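Local coordinates for protein cytochrome P450 (Picrophilus torridus, PDB 2RFB) that probably acts as a heme-dependent monooxygenase, inserting one atom of molecular oxygen into an organic substrate, at residues A[123-128]-A[184-189]; A[79-84]-A[103-108]; A[112-117]-A[149-154]. All blocks are in the same frame, centred on the assembly; numbering follows the deposited sequence.

Interaction 1 of 3, residues A[123-128]-A[184-189]; sequences LWSDYI and LLIIGG. With HEM (protoporphyrin IX containing Fe), chain G.
CG of Trp124 stands anti to the main-chain nitrogen (chi1 -176°), which sets it beside the carbonyl carbon and lets the indole reach Ile186, whose CG1 is anti to its own carbonyl carbon and whose chain extends to CD1. The six-membered ring meets that methyl at its far corner: Trp124 CZ3 lies 3.4 Å from Ile186 CD1, the side chains crossing at about a right angle. The other branch of the same isoleucine serves Ser125, whose OG rests 3.8 Å from Ile186 CG2. One turn on, Ile128 sends CG2 to Ile187 CG1 at 3.8 Å, again crosswise, while Ile128 CG1 sits over one face of the Trp124 ring, 3.7 Å above its plane and displaced toward the rim. The axes of segments 123-128 and 184-189 cross at -67°, 10.1 Å apart at their closest. Shortening Ile187 to an alanine would probably leave Ile128 CG2 without this partner and open a gap next to Ile45, which the side chain also touches. Helix 175-206 is the long central helix of the P450 fold, and its other side lies against the heme: Leu184 CG is 3.8 Å from heme CMD, and Gly189 CA is 3.1 Å from heme C2C. A beta carbon would be crowded by heme CHD on Gly188 and would clash with the methyl CMC on Gly189, so glycine lets the backbone come close. No hydrogen bond spans the two segments; shape and apolar burial join helix 118-129 to this heme-lining helix, and toward Ile186 the serine hydroxyl makes a packing contact.

Interaction 2 of 3, residues A[79-84]-A[103-108]; sequences EETSND and PVNIIS
Thr81 lays its methyl on the root of Asn105, with Thr81 CG2 3.8 Å from Asn105 CB and a little farther from the amide carbon. Its other branch faces Ile106, whose terminal methyl CD1 comes to 4.0 Å from Thr81 OG1 and touches the threonine CB about as closely. One threonine thus fills the angle between two successive residues of helix 101-111. The torsion explains the division of labour: OG1 stands anti to the carbonyl carbon (chi1 -56°), where it hydrogen-bonds to the backbone oxygen of Phe77 one turn earlier, and CG2 is left to face Asn105. Asn105 likewise spends its amide nitrogen at home, ND2 bonding to Arg101 O, and offers the methylene to its neighbour. The backbone carbonyl of Asn105 is used too: Ser108 OG donates to Asn105 O at 2.9 Å, from a position tilted 33° out of the carbonyl plane. Thr81 OG1 and Asn105 ND2 are both tied back to their own helices, no hydrogen bond crosses, and the meeting is a small van der Waals seam. Helices 75-86 and 101-111 probably correspond to D and E of the P450 fold. Ile106 also touches Phe77 and Ile78 on the first of these and Leu300 and Glu304 on helix 298-315, whereas Pro103 and Val104 turn to helix 175-206 and Asn105 reaches Lys122 on helix 118-129.

Interaction 3 of 3, residues A[112-117]-A[149-154]; sequences GIPDSD and LEIFKS
Next to Ile151, the residue that packs against Pro114, the carbonyl oxygen of Glu150 is gripped by two backbone donors, Lys153 N at 3.1 Å and Ser154 N at 3.2 Å. The following carbonyl is held as well: Ser154 OG donates to Ile151 O at 2.9 Å, in the carbonyl plane and on a lone pair. These bonds gather the chain around Ile151, whose side chain projects into the loop that joins helices 101-111 and 118-129. CG1 stands anti to the carbonyl carbon (chi1 -64°), and from there the extended arm carries CD1 to the proline ring, the two side chains reaching toward each other with Pro114 CD 3.8 Å from Ile151 CD1. The same methyl lies 3.9 Å from Asp117 OD2, an oxygen that is salt-bridged to Arg147 farther back on helix 136-153. Ile113 adds a looser touch, its CD1 4.4 Å from Ile151 CD1, and Ile160 of helix 159-164 packs on both isoleucines. The second branch, Ile151 CG2, faces the backbone of Gly112. That glycine, with phi 98°, is the C-prime residue of a Schellman motif closing helix 101-111, a conformation in which a beta carbon would jam against the preceding carbonyl oxygen. Between the two segments no hydrogen bond forms; the contact is van der Waals packing of a single isoleucine against a loop, and the charge of Asp117 is met by Arg147, outside both segments but on the same helix as Ile151, so that helix holds the loop by charge as well as by packing.

In the fold
All three contacts are mostly buried, but they step outward: the centre of interaction 1 lies about 11 Å from the centre of the chain, that of interaction 2 about 16 Å and that of interaction 3 about 24 Å. Interaction 1 backs onto the heme, while the others lie away from the annotated sites. Helix 101-111 ties them together. It packs on both segments of interaction 1 through Val104 and Ile107, carries one side of interaction 2, and ends in the loop of interaction 3, after which helix 118-129 returns to interaction 1. The chemistry shifts with place: aromatic and aliphatic packing innermost, a threonine on an asparagine methylene and an isoleucine methyl in interaction 2, and one isoleucine beside a salt bridge farthest out.

Interaction 1 of 3, residues A[123-128]-A[184-189]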
loop_
_atom_site.group_PDB
_atom_site.type_symbol
_atom_site.label_atom_id
_atom_site.label_comp_id
_atom_site.label_asym_id
_atom_site.label_seq_id
_atom_site.Cartn_x
_atom_site.Cartn_y
_atom_site.Cartn_z
ATOM N N LEU A 123 4.694 -1.290 18.432
ATOM C CA LEU A 123 4.456 0.062 18.944
ATOM C C LEU A 123 5.095 1.098 18.002
ATOM O O LEU A 123 4.436 2.018 17.525
ATOM C CB LEU A 123 4.978 0.189 20.373
ATOM C CG LEU A 123 4.386 1.251 21.303
ATOM C CD1 LEU A 123 2.921 0.994 21.638
ATOM C CD2 LEU A 123 5.207 1.304 22.597
ATOM N N TRP A 124 6.362 0.908 17.675
ATOM C CA TRP A 124 7.040 1.784 16.753
ATOM C C TRP A 124 6.316 1.833 15.428
ATOM O O TRP A 124 6.010 2.910 14.909
ATOM C CB TRP A 124 8.467 1.295 16.557
ATOM C CG TRP A 124 9.325 2.151 15.710
ATOM C CD1 TRP A 124 9.796 3.395 16.000
ATOM C CD2 TRP A 124 9.859 1.811 14.428
ATOM N NE1 TRP A 124 10.594 3.855 14.981
ATOM C CE2 TRP A 124 10.662 2.895 14.011
ATOM C CE3 TRP A 124 9.758 0.685 13.608
ATOM C CZ2 TRP A 124 11.343 2.894 12.808
ATOM C CZ3 TRP A 124 10.436 0.679 12.441
ATOM C CH2 TRP A 124 11.219 1.783 12.030
ATOM N N SER A 125 6.031 0.676 14.859
ATOM C CA SER A 125 5.225 0.638 13.628
ATOM C C SER A 125 3.905 1.495 13.705
ATOM O O SER A 125 3.630 2.300 12.824
ATOM C CB SER A 125 4.945 -0.807 13.232
ATOM O OG SER A 125 3.889 -0.855 12.273
ATOM N N ASP A 126 3.129 1.359 14.770
ATOM C CA ASP A 126 1.951 2.220 14.957
ATOM C C ASP A 126 2.242 3.726 14.946
ATOM O O ASP A 126 1.554 4.496 14.257
ATOM C CB ASP A 126 1.244 1.884 16.264
ATOM C CG ASP A 126 0.056 0.982 16.077
ATOM O OD1 ASP A 126 -0.317 0.658 14.903
ATOM O OD2 ASP A 126 -0.507 0.588 17.140
ATOM N N TYR A 127 3.240 4.161 15.699
ATOM C CA TYR A 127 3.642 5.556 15.632
ATOM C C TYR A 127 4.008 6.037 14.235
ATOM O O TYR A 127 3.750 7.192 13.879
ATOM C CB TYR A 127 4.839 5.803 16.540
ATOM C CG TYR A 127 4.505 5.875 18.012
ATOM C CD1 TYR A 127 4.778 4.812 18.856
ATOM C CD2 TYR A 127 3.913 7.004 18.552
ATOM C CE1 TYR A 127 4.512 4.874 20.200
ATOM C CE2 TYR A 127 3.628 7.081 19.920
ATOM C CZ TYR A 127 3.925 6.005 20.724
ATOM O OH TYR A 127 3.630 6.060 22.048
ATOM N N ILE A 128 4.627 5.166 13.458
ATOM C CA ILE A 128 5.409 5.594 12.299
ATOM C C ILE A 128 4.508 5.626 11.072
ATOM O O ILE A 128 4.637 6.503 10.226
ATOM C CB ILE A 128 6.727 4.691 12.184
ATOM C CG1 ILE A 128 7.954 5.396 12.787
ATOM C CG2 ILE A 128 6.989 4.083 10.806
ATOM C CD1 ILE A 128 8.375 6.700 12.086
ATOM N N LEU A 184 10.179 2.777 4.692
ATOM C CA LEU A 184 9.336 2.848 3.499
ATOM C C LEU A 184 8.600 1.569 3.309
ATOM O O LEU A 184 7.444 1.601 2.960
ATOM C CB LEU A 184 10.143 3.167 2.244
ATOM C CG LEU A 184 9.466 3.089 0.879
ATOM C CD1 LEU A 184 8.268 4.023 0.831
ATOM C CD2 LEU A 184 10.489 3.453 -0.232
ATOM N N LEU A 185 9.224 0.430 3.544
ATOM C CA LEU A 185 8.466 -0.838 3.507
ATOM C C LEU A 185 7.324 -0.949 4.522
ATOM O O LEU A 185 6.270 -1.569 4.242
ATOM C CB LEU A 185 9.398 -2.033 3.696
ATOM C CG LEU A 185 10.511 -2.068 2.646
ATOM C CD1 LEU A 185 11.510 -3.199 2.951
ATOM C CD2 LEU A 185 9.878 -2.209 1.297
ATOM N N ILE A 186 7.514 -0.374 5.695
ATOM C CA ILE A 186 6.537 -0.553 6.742
ATOM C C ILE A 186 5.383 0.376 6.422
ATOM O O ILE A 186 4.231 0.020 6.541
ATOM C CB ILE A 186 7.117 -0.224 8.151
ATOM C CG1 ILE A 186 8.063 -1.320 8.631
ATOM C CG2 ILE A 186 5.998 -0.092 9.203
ATOM C CD1 ILE A 186 9.057 -0.828 9.682
ATOM N N ILE A 187 5.707 1.588 5.995
ATOM C CA ILE A 187 4.680 2.588 5.839
ATOM C C ILE A 187 3.871 2.302 4.610
ATOM O O ILE A 187 2.668 2.453 4.655
ATOM C CB ILE A 187 5.246 4.004 5.787
ATOM C CG1 ILE A 187 5.867 4.336 7.157
ATOM C CG2 ILE A 187 4.134 4.990 5.337
ATOM C CD1 ILE A 187 6.848 5.456 7.090
ATOM N N GLY A 188 4.494 1.839 3.532
ATOM C CA GLY A 188 3.740 1.600 2.314
ATOM C C GLY A 188 2.953 0.313 2.305
ATOM O O GLY A 188 2.078 0.117 1.469
ATOM N N GLY A 189 3.239 -0.601 3.211
ATOM C CA GLY A 189 2.466 -1.831 3.189
ATOM C C GLY A 189 1.375 -1.996 4.257
ATOM O O GLY A 189 0.483 -2.852 4.093
HETATM C CHA HEM G . 4.555 1.997 -4.213
HETATM C CHB HEM G . -0.310 1.381 -3.725
HETATM C CHC HEM G . 0.683 -2.308 -0.571
HETATM C CHD HEM G . 5.447 -1.246 -0.495
HETATM C C1A HEM G . 3.162 2.107 -4.370
HETATM C C2A HEM G . 2.492 2.985 -5.300
HETATM C C3A HEM G . 1.143 2.788 -5.139
HETATM C C4A HEM G . 0.987 1.789 -4.146
HETATM C CMA HEM G . -0.152 3.443 -5.843
HETATM C CAA HEM G . 3.223 3.959 -6.288
HETATM C CBA HEM G . 3.456 5.363 -5.673
HETATM C CGA HEM G . 4.042 6.175 -6.795
HETATM O O1A HEM G . 4.003 5.741 -8.004
HETATM O O2A HEM G . 4.549 7.269 -6.477
HETATM C C1B HEM G . -0.471 0.297 -2.838
HETATM C C2B HEM G . -1.692 -0.407 -2.531
HETATM C C3B HEM G . -1.321 -1.396 -1.652
HETATM C C4B HEM G . 0.072 -1.327 -1.422
HETATM C CMB HEM G . -3.096 0.005 -3.163
HETATM C CAB HEM G . -2.019 -2.575 -0.810
HETATM C CBB HEM G . -3.282 -3.150 -1.138
HETATM C C1C HEM G . 2.080 -2.488 -0.270
HETATM C C2C HEM G . 2.831 -3.479 0.535
HETATM C C3C HEM G . 4.137 -3.110 0.518
HETATM C C4C HEM G . 4.254 -1.923 -0.230
HETATM C CMC HEM G . 2.360 -4.775 1.337
HETATM C CAC HEM G . 5.359 -3.859 1.183
HETATM C CBC HEM G . 6.217 -3.240 2.015
HETATM C C1D HEM G . 5.632 -0.261 -1.521
HETATM C C2D HEM G . 6.889 0.347 -1.891
HETATM C C3D HEM G . 6.551 1.347 -3.012
HETATM C C4D HEM G . 5.165 1.217 -3.223
HETATM C CMD HEM G . 8.306 0.118 -1.274
HETATM C CAD HEM G . 7.429 2.336 -3.851
HETATM C CBD HEM G . 8.042 1.535 -5.021
HETATM C CGD HEM G . 8.914 2.419 -5.855
HETATM O O1D HEM G . 8.807 3.678 -5.700
HETATM O O2D HEM G . 9.721 1.878 -6.668
HETATM N NA HEM G . 2.204 1.361 -3.676
HETATM N NB HEM G . 0.619 -0.319 -2.152
HETATM N NC HEM G . 3.028 -1.568 -0.720
HETATM N ND HEM G . 4.616 0.287 -2.340
HETATM FE FE HEM G . 2.708 -0.209 -2.350
#

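Interaction 2 of 3, residues A[79-84]-A[103-108]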
loop_
_atom_site.group_PDB
_atom_site.type_symbol
_atom_site.label_atom_id
_atom_site.label_comp_id
_atom_site.label_asym_id
_atom_site.label_seq_id
_atom_site.Cartn_x
_atom_site.Cartn_y
_atom_site.Cartn_z
ATOM N N GLU A 79 -1.136 -17.550 6.584
ATOM C CA GLU A 79 -2.257 -18.383 7.017
ATOM C C GLU A 79 -2.287 -18.586 8.528
ATOM O O GLU A 79 -3.314 -18.378 9.153
ATOM C CB GLU A 79 -2.169 -19.757 6.364
ATOM C CG GLU A 79 -3.009 -19.954 5.140
ATOM C CD GLU A 79 -2.480 -21.081 4.237
ATOM O OE1 GLU A 79 -2.081 -22.177 4.727
ATOM O OE2 GLU A 79 -2.461 -20.863 3.012
ATOM N N GLU A 80 -1.171 -19.034 9.104
ATOM C CA GLU A 80 -1.051 -19.165 10.562
ATOM C C GLU A 80 -1.418 -17.841 11.228
ATOM O O GLU A 80 -2.282 -17.803 12.087
ATOM C CB GLU A 80 0.373 -19.602 10.999
ATOM C CG GLU A 80 0.620 -19.496 12.551
ATOM C CD GLU A 80 2.106 -19.616 12.989
ATOM O OE1 GLU A 80 2.392 -20.541 13.791
ATOM O OE2 GLU A 80 2.975 -18.799 12.551
ATOM N N THR A 81 -0.785 -16.750 10.812
ATOM C CA THR A 81 -1.068 -15.474 11.448
ATOM C C THR A 81 -2.544 -15.062 11.318
ATOM O O THR A 81 -3.214 -14.681 12.309
ATOM C CB THR A 81 -0.168 -14.383 10.894
ATOM O OG1 THR A 81 1.183 -14.795 11.070
ATOM C CG2 THR A 81 -0.391 -13.102 11.627
ATOM N N SER A 82 -3.054 -15.147 10.098
ATOM C CA SER A 82 -4.396 -14.677 9.849
ATOM C C SER A 82 -5.354 -15.480 10.702
ATOM O O SER A 82 -6.292 -14.922 11.293
ATOM C CB SER A 82 -4.720 -14.762 8.368
ATOM O OG SER A 82 -6.095 -14.595 8.161
ATOM N N ASN A 83 -5.079 -16.777 10.843
ATOM C CA ASN A 83 -5.974 -17.629 11.580
ATOM C C ASN A 83 -5.938 -17.307 13.049
ATOM O O ASN A 83 -6.986 -17.242 13.682
ATOM C CB ASN A 83 -5.721 -19.110 11.306
ATOM C CG ASN A 83 -6.652 -20.014 12.104
ATOM O OD1 ASN A 83 -6.200 -20.790 12.931
ATOM N ND2 ASN A 83 -7.961 -19.867 11.895
ATOM N N ASP A 84 -4.749 -17.081 13.593
ATOM C CA ASP A 84 -4.590 -16.700 15.008
ATOM C C ASP A 84 -5.442 -15.472 15.397
ATOM O O ASP A 84 -6.068 -15.462 16.460
ATOM C CB ASP A 84 -3.125 -16.390 15.314
ATOM C CG ASP A 84 -2.309 -17.617 15.648
ATOM O OD1 ASP A 84 -1.090 -17.432 15.875
ATOM O OD2 ASP A 84 -2.851 -18.751 15.704
ATOM N N PRO A 103 -0.937 -7.160 8.614
ATOM C CA PRO A 103 0.197 -6.639 7.816
ATOM C C PRO A 103 1.422 -6.295 8.671
ATOM O O PRO A 103 2.552 -6.486 8.229
ATOM C CB PRO A 103 -0.385 -5.383 7.168
ATOM C CG PRO A 103 -1.518 -4.961 8.148
ATOM C CD PRO A 103 -2.133 -6.317 8.436
ATOM N N VAL A 104 1.226 -5.863 9.912
ATOM C CA VAL A 104 2.372 -5.576 10.749
ATOM C C VAL A 104 3.112 -6.819 11.225
ATOM O O VAL A 104 4.302 -6.760 11.454
ATOM C CB VAL A 104 2.035 -4.568 11.928
ATOM C CG1 VAL A 104 1.218 -5.191 13.015
ATOM C CG2 VAL A 104 3.316 -3.999 12.515
ATOM N N ASN A 105 2.420 -7.942 11.413
ATOM C CA ASN A 105 3.103 -9.218 11.727
ATOM C C ASN A 105 3.874 -9.744 10.527
ATOM O O ASN A 105 4.995 -10.208 10.657
ATOM C CB ASN A 105 2.108 -10.259 12.163
ATOM C CG ASN A 105 1.868 -10.248 13.682
ATOM O OD1 ASN A 105 2.657 -10.801 14.442
ATOM N ND2 ASN A 105 0.772 -9.652 14.115
ATOM N N ILE A 106 3.272 -9.641 9.340
ATOM C CA ILE A 106 3.844 -10.243 8.160
ATOM C C ILE A 106 5.114 -9.487 7.806
ATOM O O ILE A 106 6.158 -10.102 7.515
ATOM C CB ILE A 106 2.855 -10.190 6.940
ATOM C CG1 ILE A 106 1.551 -10.931 7.246
ATOM C CG2 ILE A 106 3.494 -10.784 5.694
ATOM C CD1 ILE A 106 1.769 -12.183 8.080
ATOM N N ILE A 107 5.029 -8.161 7.861
ATOM C CA ILE A 107 6.147 -7.340 7.495
ATOM C C ILE A 107 7.320 -7.480 8.474
ATOM O O ILE A 107 8.485 -7.550 8.056
ATOM C CB ILE A 107 5.684 -5.899 7.191
ATOM C CG1 ILE A 107 6.076 -5.530 5.759
ATOM C CG2 ILE A 107 6.161 -4.895 8.192
ATOM C CD1 ILE A 107 7.459 -5.070 5.613
ATOM N N SER A 108 7.053 -7.610 9.768
ATOM C CA SER A 108 8.163 -7.889 10.653
ATOM C C SER A 108 8.851 -9.232 10.352
ATOM O O SER A 108 10.076 -9.392 10.594
ATOM C CB SER A 108 7.710 -7.866 12.088
ATOM O OG SER A 108 7.024 -9.059 12.413
#

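Interaction 3 of 3, residues A[112-117]-A[149-154]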
loop_
_atom_site.group_PDB
_atom_site.type_symbol
_atom_site.label_atom_id
_atom_site.label_comp_id
_atom_site.label_asym_id
_atom_site.label_seq_id
_atom_site.Cartn_x
_atom_site.Cartn_y
_atom_site.Cartn_z
ATOM N N GLY A 112 12.787 -9.485 9.167
ATOM C CA GLY A 112 13.693 -10.211 10.070
ATOM C C GLY A 112 13.679 -9.687 11.508
ATOM O O GLY A 112 14.623 -9.888 12.230
ATOM N N ILE A 113 12.625 -8.995 11.935
ATOM C CA ILE A 113 12.598 -8.497 13.298
ATOM C C ILE A 113 12.507 -9.717 14.210
ATOM O O ILE A 113 11.617 -10.547 14.037
ATOM C CB ILE A 113 11.387 -7.548 13.561
ATOM C CG1 ILE A 113 11.423 -6.302 12.661
ATOM C CG2 ILE A 113 11.277 -7.196 15.062
ATOM C CD1 ILE A 113 12.592 -5.334 12.949
ATOM N N PRO A 114 13.444 -9.854 15.166
ATOM C CA PRO A 114 13.384 -10.929 16.150
ATOM C C PRO A 114 12.089 -11.018 16.942
ATOM O O PRO A 114 11.429 -10.008 17.209
ATOM C CB PRO A 114 14.537 -10.587 17.078
ATOM C CG PRO A 114 15.549 -9.968 16.143
ATOM C CD PRO A 114 14.666 -9.051 15.335
ATOM N N ASP A 115 11.734 -12.248 17.298
ATOM C CA ASP A 115 10.629 -12.545 18.214
ATOM C C ASP A 115 10.623 -11.606 19.414
ATOM O O ASP A 115 9.631 -10.928 19.673
ATOM C CB ASP A 115 10.735 -14.008 18.699
ATOM C CG ASP A 115 10.072 -15.011 17.735
ATOM O OD1 ASP A 115 9.748 -14.637 16.564
ATOM O OD2 ASP A 115 9.875 -16.177 18.167
ATOM N N SER A 116 11.737 -11.575 20.149
ATOM C CA SER A 116 11.844 -10.769 21.376
ATOM C C SER A 116 11.710 -9.235 21.186
ATOM O O SER A 116 11.721 -8.489 22.169
ATOM C CB SER A 116 13.146 -11.101 22.110
ATOM O OG SER A 116 14.273 -10.937 21.265
ATOM N N ASP A 117 11.582 -8.775 19.944
ATOM C CA ASP A 117 11.526 -7.345 19.656
ATOM C C ASP A 117 10.195 -6.967 19.068
ATOM O O ASP A 117 9.933 -5.806 18.764
ATOM C CB ASP A 117 12.664 -6.935 18.723
ATOM C CG ASP A 117 13.964 -6.775 19.461
ATOM O OD1 ASP A 117 13.904 -6.495 20.699
ATOM O OD2 ASP A 117 15.041 -6.941 18.822
ATOM N N LEU A 149 19.859 -1.182 15.180
ATOM C CA LEU A 149 21.275 -1.172 14.947
ATOM C C LEU A 149 21.908 -2.474 15.416
ATOM O O LEU A 149 22.824 -2.983 14.788
ATOM C CB LEU A 149 21.915 0.043 15.630
ATOM C CG LEU A 149 21.530 1.425 15.053
ATOM C CD1 LEU A 149 22.247 2.541 15.796
ATOM C CD2 LEU A 149 21.790 1.551 13.548
ATOM N N GLU A 150 21.409 -3.021 16.516
ATOM C CA GLU A 150 21.854 -4.333 16.968
ATOM C C GLU A 150 21.490 -5.418 15.942
ATOM O O GLU A 150 22.296 -6.268 15.629
ATOM C CB GLU A 150 21.300 -4.640 18.367
ATOM C CG GLU A 150 22.295 -4.495 19.579
ATOM C CD GLU A 150 23.544 -3.611 19.330
ATOM O OE1 GLU A 150 23.416 -2.464 18.820
ATOM O OE2 GLU A 150 24.670 -4.062 19.690
ATOM N N ILE A 151 20.298 -5.350 15.374
ATOM C CA ILE A 151 19.860 -6.377 14.454
ATOM C C ILE A 151 20.696 -6.352 13.190
ATOM O O ILE A 151 21.202 -7.394 12.754
ATOM C CB ILE A 151 18.401 -6.206 14.104
ATOM C CG1 ILE A 151 17.562 -6.397 15.367
ATOM C CG2 ILE A 151 18.015 -7.195 13.020
ATOM C CD1 ILE A 151 16.289 -5.597 15.364
ATOM N N PHE A 152 20.874 -5.160 12.630
ATOM C CA PHE A 152 21.730 -4.985 11.464
ATOM C C PHE A 152 23.085 -5.679 11.581
ATOM O O PHE A 152 23.685 -6.046 10.567
ATOM C CB PHE A 152 21.918 -3.505 11.138
ATOM C CG PHE A 152 20.868 -2.958 10.227
ATOM C CD1 PHE A 152 19.964 -2.010 10.675
ATOM C CD2 PHE A 152 20.761 -3.411 8.921
ATOM C CE1 PHE A 152 18.998 -1.531 9.840
ATOM C CE2 PHE A 152 19.781 -2.927 8.082
ATOM C CZ PHE A 152 18.904 -1.993 8.542
ATOM N N LYS A 153 23.567 -5.874 12.805
ATOM C CA LYS A 153 24.898 -6.448 12.973
ATOM C C LYS A 153 24.913 -7.927 13.325
ATOM O O LYS A 153 25.917 -8.589 13.140
ATOM C CB LYS A 153 25.781 -5.580 13.875
ATOM C CG LYS A 153 26.495 -4.460 13.070
ATOM C CD LYS A 153 27.692 -3.847 13.828
ATOM C CE LYS A 153 28.783 -3.299 12.883
ATOM N NZ LYS A 153 28.272 -2.255 11.941
ATOM N N SER A 154 23.784 -8.462 13.771
ATOM C CA SER A 154 23.602 -9.913 13.813
ATOM C C SER A 154 23.307 -10.369 12.380
ATOM O O SER A 154 23.779 -9.730 11.426
ATOM C CB SER A 154 22.457 -10.278 14.757
ATOM O OG SER A 154 21.213 -9.870 14.216
#